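PDB 1Y2M: Phenylalanine/tyrosine ammonia-lyase from Rhodosporidium toruloides, which catalyses the non-oxidative deamination of L-phenylalanine and L-tyrosine to trans-cinnamate and p-coumarate, releasing ammonium. Local coordinates for residues B[310-316]-B[365-370]; B[361-365]-B[438-442]. All coordinates share one frame; numbering follows the deposited sequence.

Contact 1: B[310-316]-B[365-370]; sequences SFHPFLH and LRTSPQ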
ATOM      1  N   SER B 310     -33.965   3.698  -8.529  1.00  7.80           N
ATOM      2  CA  SER B 310     -32.672   2.960  -8.510  1.00  8.24           C
ATOM      3  C   SER B 310     -32.749   1.710  -7.641  1.00 11.00           C
ATOM      4  O   SER B 310     -31.953   0.798  -7.815  1.00 10.46           O
ATOM      5  CB  SER B 310     -31.529   3.838  -8.017  1.00  8.38           C
ATOM      6  OG  SER B 310     -31.331   4.916  -8.863  1.00  8.87           O
ATOM      7  N   PHE B 311     -33.687   1.691  -6.688  1.00  7.77           N
ATOM      8  CA  PHE B 311     -33.729   0.650  -5.657  1.00  7.19           C
ATOM      9  C   PHE B 311     -34.880  -0.326  -5.849  1.00  7.49           C
ATOM     10  O   PHE B 311     -35.170  -1.090  -4.983  1.00  9.63           O
ATOM     11  CB  PHE B 311     -33.792   1.336  -4.295  1.00  9.87           C
ATOM     12  CG  PHE B 311     -32.777   2.411  -4.171  1.00  8.55           C
ATOM     13  CD1 PHE B 311     -31.459   2.069  -3.964  1.00 10.25           C
ATOM     14  CD2 PHE B 311     -33.096   3.736  -4.323  1.00  8.93           C
ATOM     15  CE1 PHE B 311     -30.503   3.008  -3.931  1.00 10.19           C
ATOM     16  CE2 PHE B 311     -32.110   4.700  -4.347  1.00  8.75           C
ATOM     17  CZ  PHE B 311     -30.822   4.342  -4.120  1.00  9.04           C
ATOM     18  N   HIS B 312     -35.546  -0.253  -7.003  1.00  8.76           N
ATOM     19  CA  HIS B 312     -36.656  -1.109  -7.340  1.00  7.26           C
ATOM     20  C   HIS B 312     -36.226  -2.571  -7.386  1.00  9.02           C
ATOM     21  O   HIS B 312     -35.138  -2.852  -7.866  1.00  8.96           O
ATOM     22  CB  HIS B 312     -37.190  -0.688  -8.708  1.00  7.45           C
ATOM     23  CG  HIS B 312     -38.523  -1.265  -9.022  1.00 10.12           C
ATOM     24  ND1 HIS B 312     -38.691  -2.568  -9.454  1.00  8.02           N
ATOM     25  CD2 HIS B 312     -39.759  -0.712  -8.989  1.00  7.37           C
ATOM     26  CE1 HIS B 312     -39.976  -2.781  -9.665  1.00  9.75           C
ATOM     27  NE2 HIS B 312     -40.643  -1.668  -9.388  1.00  9.70           N
ATOM     28  N   PRO B 313     -37.061  -3.501  -6.870  1.00 10.27           N
ATOM     29  CA  PRO B 313     -36.668  -4.923  -6.917  1.00  8.05           C
ATOM     30  C   PRO B 313     -36.288  -5.475  -8.281  1.00  8.11           C
ATOM     31  O   PRO B 313     -35.514  -6.444  -8.348  1.00  9.50           O
ATOM     32  CB  PRO B 313     -37.925  -5.672  -6.467  1.00 12.11           C
ATOM     33  CG  PRO B 313     -38.789  -4.667  -5.803  1.00 11.39           C
ATOM     34  CD  PRO B 313     -38.365  -3.307  -6.199  1.00  9.02           C
ATOM     35  N   PHE B 314     -36.856  -4.954  -9.364  1.00  6.28           N
ATOM     36  CA  PHE B 314     -36.513  -5.495 -10.665  1.00  7.28           C
ATOM     37  C   PHE B 314     -35.003  -5.373 -10.922  1.00  4.42           C
ATOM     38  O   PHE B 314     -34.392  -6.249 -11.544  1.00  6.77           O
ATOM     39  CB  PHE B 314     -37.281  -4.786 -11.780  1.00  4.97           C
ATOM     40  CG  PHE B 314     -37.046  -5.374 -13.100  1.00  7.50           C
ATOM     41  CD1 PHE B 314     -37.610  -6.608 -13.454  1.00  6.58           C
ATOM     42  CD2 PHE B 314     -36.205  -4.760 -13.961  1.00  6.74           C
ATOM     43  CE1 PHE B 314     -37.368  -7.173 -14.734  1.00  7.49           C
ATOM     44  CE2 PHE B 314     -35.947  -5.317 -15.216  1.00  4.91           C
ATOM     45  CZ  PHE B 314     -36.478  -6.495 -15.592  1.00  6.17           C
ATOM     46  N   LEU B 315     -34.422  -4.301 -10.426  1.00  6.04           N
ATOM     47  CA  LEU B 315     -33.022  -3.954 -10.682  1.00  6.07           C
ATOM     48  C   LEU B 315     -32.051  -4.717  -9.835  1.00  5.77           C
ATOM     49  O   LEU B 315     -30.836  -4.540  -9.973  1.00  8.89           O
ATOM     50  CB  LEU B 315     -32.783  -2.459 -10.517  1.00  9.15           C
ATOM     51  CG  LEU B 315     -33.364  -1.558 -11.614  1.00  6.15           C
ATOM     52  CD1 LEU B 315     -33.240  -0.083 -11.217  1.00  7.94           C
ATOM     53  CD2 LEU B 315     -32.647  -1.779 -12.930  1.00 11.24           C
ATOM     54  N   HIS B 316     -32.564  -5.509  -8.893  1.00  6.85           N
ATOM     55  CA  HIS B 316     -31.704  -6.261  -7.984  1.00  6.50           C
ATOM     56  C   HIS B 316     -32.174  -7.718  -7.873  1.00  7.93           C
ATOM     57  O   HIS B 316     -31.580  -8.631  -8.496  1.00 10.08           O
ATOM     58  CB  HIS B 316     -31.665  -5.542  -6.645  1.00  6.23           C
ATOM     59  CG  HIS B 316     -31.344  -4.102  -6.785  1.00  8.29           C
ATOM     60  ND1 HIS B 316     -30.057  -3.632  -6.951  1.00  7.90           N
ATOM     61  CD2 HIS B 316     -32.157  -3.030  -6.919  1.00 10.58           C
ATOM     62  CE1 HIS B 316     -30.091  -2.314  -7.110  1.00 11.33           C
ATOM     63  NE2 HIS B 316     -31.360  -1.927  -7.115  1.00  7.48           N
ATOM     64  N   LEU B 365     -25.435   7.656  -6.123  1.00  9.23           N
ATOM     65  CA  LEU B 365     -26.775   7.263  -5.716  1.00  9.95           C
ATOM     66  C   LEU B 365     -27.254   6.018  -6.483  1.00 10.59           C
ATOM     67  O   LEU B 365     -27.698   5.036  -5.880  1.00 10.30           O
ATOM     68  CB  LEU B 365     -27.722   8.438  -5.979  1.00 10.39           C
ATOM     69  CG  LEU B 365     -27.459   9.650  -5.079  1.00 11.78           C
ATOM     70  CD1 LEU B 365     -28.480  10.778  -5.400  1.00 12.78           C
ATOM     71  CD2 LEU B 365     -27.443   9.307  -3.548  1.00 13.03           C
ATOM     72  N   ARG B 366     -27.159   6.056  -7.810  1.00 10.78           N
ATOM     73  CA  ARG B 366     -27.767   5.013  -8.648  1.00 11.25           C
ATOM     74  C   ARG B 366     -27.054   3.660  -8.560  1.00 10.20           C
ATOM     75  O   ARG B 366     -27.688   2.641  -8.801  1.00 10.31           O
ATOM     76  CB  ARG B 366     -27.860   5.472 -10.087  1.00  9.79           C
ATOM     77  CG  ARG B 366     -28.381   4.429 -11.116  1.00 10.46           C
ATOM     78  CD  ARG B 366     -28.942   5.104 -12.342  1.00 12.30           C
ATOM     79  NE  ARG B 366     -28.012   6.017 -13.005  1.00 13.05           N
ATOM     80  CZ  ARG B 366     -27.342   5.765 -14.124  1.00 11.34           C
ATOM     81  NH1 ARG B 366     -27.402   4.574 -14.714  1.00 12.57           N
ATOM     82  NH2 ARG B 366     -26.571   6.706 -14.642  1.00 15.09           N
ATOM     83  N   THR B 367     -25.765   3.658  -8.215  1.00  7.75           N
ATOM     84  CA  THR B 367     -25.032   2.383  -8.085  1.00  9.03           C
ATOM     85  C   THR B 367     -24.742   2.017  -6.641  1.00  8.09           C
ATOM     86  O   THR B 367     -23.925   1.098  -6.362  1.00  8.14           O
ATOM     87  CB  THR B 367     -23.683   2.361  -8.898  1.00  9.50           C
ATOM     88  OG1 THR B 367     -22.693   3.172  -8.254  1.00  7.66           O
ATOM     89  CG2 THR B 367     -23.888   2.750 -10.349  1.00  8.37           C
ATOM     90  N   SER B 368     -25.408   2.687  -5.692  1.00  8.51           N
ATOM     91  CA  SER B 368     -25.138   2.452  -4.272  1.00  7.17           C
ATOM     92  C   SER B 368     -25.341   0.996  -3.828  1.00  8.35           C
ATOM     93  O   SER B 368     -24.499   0.454  -3.117  1.00  8.93           O
ATOM     94  CB  SER B 368     -25.839   3.503  -3.392  1.00  9.16           C
ATOM     95  OG  SER B 368     -27.232   3.609  -3.642  1.00  8.54           O
ATOM     96  N   PRO B 369     -26.440   0.326  -4.266  1.00  9.31           N
ATOM     97  CA  PRO B 369     -26.555  -1.108  -3.803  1.00  8.10           C
ATOM     98  C   PRO B 369     -25.423  -1.989  -4.354  1.00 10.20           C
ATOM     99  O   PRO B 369     -24.946  -2.916  -3.671  1.00  9.32           O
ATOM    100  CB  PRO B 369     -27.918  -1.553  -4.325  1.00  8.90           C
ATOM    101  CG  PRO B 369     -28.672  -0.225  -4.594  1.00  8.93           C
ATOM    102  CD  PRO B 369     -27.611   0.716  -5.089  1.00  7.36           C
ATOM    103  N   GLN B 370     -25.066  -1.722  -5.599  1.00  6.11           N
ATOM    104  CA  GLN B 370     -24.028  -2.463  -6.266  1.00  6.39           C
ATOM    105  C   GLN B 370     -22.659  -2.154  -5.632  1.00  7.20           C
ATOM    106  O   GLN B 370     -21.745  -2.987  -5.659  1.00  8.61           O
ATOM    107  CB  GLN B 370     -24.051  -2.164  -7.773  1.00  8.00           C
ATOM    108  CG  GLN B 370     -25.306  -2.587  -8.513  1.00  6.91           C
ATOM    109  CD  GLN B 370     -26.377  -1.561  -8.506  1.00  7.27           C
ATOM    110  OE1 GLN B 370     -26.263  -0.554  -7.843  1.00  8.83           O
ATOM    111  NE2 GLN B 370     -27.426  -1.798  -9.296  1.00  5.49           N
TER
HETATM  112  O   HOH W   1     -29.433   0.429  -9.215  1.00  7.11           O
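Phe-311 and His-316 pack against Pro-369 in the first turn of helix 368-391, one of the long helices of the PAL/histidase fold. The apolar part is compact: Phe-311 CD1 lies 3.7 Å from Pro-369 CG, near the plane of the aromatic ring, and proline suits a first turn, where its missing N-H costs no helical bond. His-316 crosses the pyrrolidine at about a right angle, CE1 3.6 Å from Pro-369 CG. A chi1 of -51° sets the imidazole beside its own backbone N, from where NE2 donates a straight bond (165°) to a lone pair of Ser-310 O, 2.9 Å away. With only a methyl group here, as in an alanine, Ser-310 O would probably keep its water but lose the imidazole N-H, and a gap would open beside Pro-369. Water does the polar bridging: one molecule donates to Ser-310 O and Arg-366 O and accepts from Gln-370 NE2, whose amide also reaches Asn-412 of the second subunit. Arg-366, predicted by similarity to bind cinnamate, presents its backbone and CB to Ser-310, while its NE bonds Asp-361 O. Ser-368 OG donates to Leu-365 O at 2.7 Å and meets the rim of the Phe-311 ring in plane, 3.3 Å from CE1.

Contact 2: B[361-365]-B[438-442]; sequences DRYPL and TQLTE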
ATOM      1  N   ASP B 361     -29.844   9.850 -12.187  1.00 12.74           N
ATOM      2  CA  ASP B 361     -28.947  10.105 -11.052  1.00 10.03           C
ATOM      3  C   ASP B 361     -27.558   9.647 -11.392  1.00 11.47           C
ATOM      4  O   ASP B 361     -27.375   8.708 -12.126  1.00  9.84           O
ATOM      5  CB  ASP B 361     -29.448   9.394  -9.786  1.00 12.92           C
ATOM      6  CG  ASP B 361     -30.675  10.043  -9.187  1.00 13.73           C
ATOM      7  OD1 ASP B 361     -31.073  11.154  -9.641  1.00 17.34           O
ATOM      8  OD2 ASP B 361     -31.232   9.443  -8.257  1.00 14.79           O
ATOM      9  N   ARG B 362     -26.555  10.266 -10.785  1.00 10.42           N
ATOM     10  CA  ARG B 362     -25.212   9.832 -11.012  1.00 10.16           C
ATOM     11  C   ARG B 362     -24.891   8.594 -10.157  1.00  7.73           C
ATOM     12  O   ARG B 362     -25.705   8.140  -9.362  1.00  9.74           O
ATOM     13  CB  ARG B 362     -24.258  10.992 -10.720  1.00  8.71           C
ATOM     14  CG  ARG B 362     -24.491  12.182 -11.672  1.00  9.47           C
ATOM     15  CD  ARG B 362     -23.581  13.308 -11.253  1.00 13.34           C
ATOM     16  NE  ARG B 362     -23.774  14.508 -12.063  1.00 14.80           N
ATOM     17  CZ  ARG B 362     -24.610  15.494 -11.747  1.00 14.54           C
ATOM     18  NH1 ARG B 362     -25.364  15.436 -10.656  1.00 18.09           N
ATOM     19  NH2 ARG B 362     -24.694  16.551 -12.550  1.00 21.14           N
ATOM     20  N   TYR B 363     -23.683   8.089 -10.307  1.00  7.90           N
ATOM     21  CA  TYR B 363     -23.403   6.764  -9.771  1.00  8.73           C
ATOM     22  C   TYR B 363     -23.395   6.692  -8.255  1.00  7.80           C
ATOM     23  O   TYR B 363     -23.725   5.595  -7.689  1.00  9.40           O
ATOM     24  CB  TYR B 363     -22.090   6.209 -10.333  1.00  9.76           C
ATOM     25  CG  TYR B 363     -22.099   5.737 -11.766  1.00  7.24           C
ATOM     26  CD1 TYR B 363     -23.127   6.022 -12.660  1.00 12.15           C
ATOM     27  CD2 TYR B 363     -20.951   5.093 -12.257  1.00 13.58           C
ATOM     28  CE1 TYR B 363     -23.045   5.587 -14.025  1.00 13.04           C
ATOM     29  CE2 TYR B 363     -20.865   4.715 -13.531  1.00 12.64           C
ATOM     30  CZ  TYR B 363     -21.888   4.926 -14.408  1.00 13.21           C
ATOM     31  OH  TYR B 363     -21.658   4.498 -15.712  1.00 18.71           O
ATOM     32  N   PRO B 364     -22.972   7.775  -7.543  1.00  8.50           N
ATOM     33  CA  PRO B 364     -23.002   7.669  -6.081  1.00  9.37           C
ATOM     34  C   PRO B 364     -24.355   7.260  -5.471  1.00  9.94           C
ATOM     35  O   PRO B 364     -24.412   6.578  -4.467  1.00  9.22           O
ATOM     36  CB  PRO B 364     -22.523   9.057  -5.624  1.00 10.97           C
ATOM     37  CG  PRO B 364     -21.529   9.407  -6.765  1.00  9.53           C
ATOM     38  CD  PRO B 364     -22.324   9.036  -7.985  1.00  8.99           C
ATOM     39  N   LEU B 365     -25.435   7.656  -6.123  1.00  9.23           N
ATOM     40  CA  LEU B 365     -26.775   7.263  -5.716  1.00  9.95           C
ATOM     41  C   LEU B 365     -27.254   6.018  -6.483  1.00 10.59           C
ATOM     42  O   LEU B 365     -27.698   5.036  -5.880  1.00 10.30           O
ATOM     43  CB  LEU B 365     -27.722   8.438  -5.979  1.00 10.39           C
ATOM     44  CG  LEU B 365     -27.459   9.650  -5.079  1.00 11.78           C
ATOM     45  CD1 LEU B 365     -28.480  10.778  -5.400  1.00 12.78           C
ATOM     46  CD2 LEU B 365     -27.443   9.307  -3.548  1.00 13.03           C
ATOM     47  N   THR B 438     -18.460  10.829  -2.212  1.00  8.64           N
ATOM     48  CA  THR B 438     -18.890  11.205  -3.570  1.00 10.69           C
ATOM     49  C   THR B 438     -20.323  11.680  -3.595  1.00  8.21           C
ATOM     50  O   THR B 438     -20.678  12.640  -4.334  1.00  9.44           O
ATOM     51  CB  THR B 438     -18.739  10.103  -4.650  1.00 11.57           C
ATOM     52  OG1 THR B 438     -19.562   8.954  -4.364  1.00 10.75           O
ATOM     53  CG2 THR B 438     -17.291   9.664  -4.744  1.00  9.35           C
ATOM     54  N   GLN B 439     -21.153  11.085  -2.747  1.00  8.96           N
ATOM     55  CA  GLN B 439     -22.568  11.604  -2.597  1.00  8.14           C
ATOM     56  C   GLN B 439     -22.578  13.027  -2.051  1.00 11.45           C
ATOM     57  O   GLN B 439     -23.302  13.903  -2.570  1.00 10.23           O
ATOM     58  CB  GLN B 439     -23.394  10.719  -1.653  1.00  8.16           C
ATOM     59  CG  GLN B 439     -23.653   9.335  -2.167  1.00  9.32           C
ATOM     60  CD  GLN B 439     -24.257   8.426  -1.129  1.00  8.39           C
ATOM     61  OE1 GLN B 439     -24.358   8.812   0.047  1.00 10.45           O
ATOM     62  NE2 GLN B 439     -24.649   7.199  -1.536  1.00  9.46           N
ATOM     63  N   LEU B 440     -21.830  13.239  -0.979  1.00  9.48           N
ATOM     64  CA  LEU B 440     -21.811  14.516  -0.287  1.00  9.86           C
ATOM     65  C   LEU B 440     -21.211  15.581  -1.212  1.00  8.48           C
ATOM     66  O   LEU B 440     -21.772  16.643  -1.352  1.00  9.46           O
ATOM     67  CB  LEU B 440     -20.973  14.405   0.969  1.00 10.64           C
ATOM     68  CG  LEU B 440     -20.725  15.736   1.706  1.00 10.10           C
ATOM     69  CD1 LEU B 440     -22.024  16.339   2.141  1.00 10.13           C
ATOM     70  CD2 LEU B 440     -19.884  15.505   2.956  1.00 12.68           C
ATOM     71  N   THR B 441     -20.100  15.290  -1.895  1.00  9.28           N
ATOM     72  CA  THR B 441     -19.418  16.348  -2.644  1.00  9.67           C
ATOM     73  C   THR B 441     -20.236  16.753  -3.882  1.00 12.19           C
ATOM     74  O   THR B 441     -20.205  17.902  -4.324  1.00 13.08           O
ATOM     75  CB  THR B 441     -17.963  15.985  -2.897  1.00 12.83           C
ATOM     76  OG1 THR B 441     -17.225  17.205  -3.197  1.00 12.24           O
ATOM     77  CG2 THR B 441     -17.834  14.974  -3.989  1.00 13.28           C
ATOM     78  N   GLU B 442     -21.034  15.836  -4.415  1.00 11.63           N
ATOM     79  CA  GLU B 442     -21.971  16.157  -5.480  1.00 11.51           C
ATOM     80  C   GLU B 442     -23.033  17.116  -4.965  1.00 10.50           C
ATOM     81  O   GLU B 442     -23.355  18.120  -5.601  1.00 12.95           O
ATOM     82  CB  GLU B 442     -22.595  14.873  -6.017  1.00 12.80           C
ATOM     83  CG  GLU B 442     -23.598  15.079  -7.151  1.00 16.81           C
ATOM     84  CD  GLU B 442     -24.202  13.781  -7.657  1.00 21.46           C
ATOM     85  OE1 GLU B 442     -23.684  12.664  -7.334  1.00 20.24           O
ATOM     86  OE2 GLU B 442     -25.234  13.887  -8.375  1.00 19.08           O
TER
HETATM   87  O   HOH W   2     -27.105  12.169  -8.851  1.00 12.39           O
HETATM   88  O   HOH W   3     -25.247  10.467  -7.353  1.00 19.14           O
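Thr-438 meets Pro-364 at the start of helix 363-366, its OG1 3.1 Å from Pro-364 CG. The two side chains cross at about a right angle, and the hydroxyl, bonded to Leu-435 O one turn back, can lie against the proline ring with its polar need met. Gln-439 follows with an extended chain: CG packs 3.6 Å from Pro-364 CB, and NE2 sends an almost straight bond (174°) of 3.0 Å to Pro-364 O, arriving from above the carbonyl plane. The same amide nitrogen bonds Thr-297 OG1, so a glutamine serves here by joining two acceptors. One turn later comes Glu-442, long enough to reach Arg-362 because CG stands anti to the backbone N (chi1 -180°) and the rest runs straight. Its OE2 makes a salt bridge of 2.8 Å with Arg-362 NH1, at the guanidinium edge, the two planes nearly perpendicular. Waters extend the carboxylate's grip, linking OE2 to Arg-362 N and OE1 to Leu-365 N, at the N-terminal end of the short helix. Helix 363-366 thus lies against helix 416-443, with helix 273-303 touching Leu-365, helix 506-560 covering Gln-439, and the second subunit packing on Pro-364 and Thr-438.

How the contacts relate
Contacts 1 and 2 have centres about 14 Å apart and share Leu-365 on the short helix 363-366, which is held by 310-316 through its C-terminal end and by 438-442 through its N-terminal end. Along the chain the order is 310-316, 361-365, 365-370, 438-442. Because the central pair is continuous, the connection from helix 273-303 into helix 314-318 is tied through it to the C-terminal end of helix 416-443. The two contacts also touch directly, through Arg-366 and Asp-361. Both border the second subunit, consistent with an active site composed at the interface, where Arg-366 packs on Asn-397 of that subunit, likewise assigned to cinnamate binding by similarity.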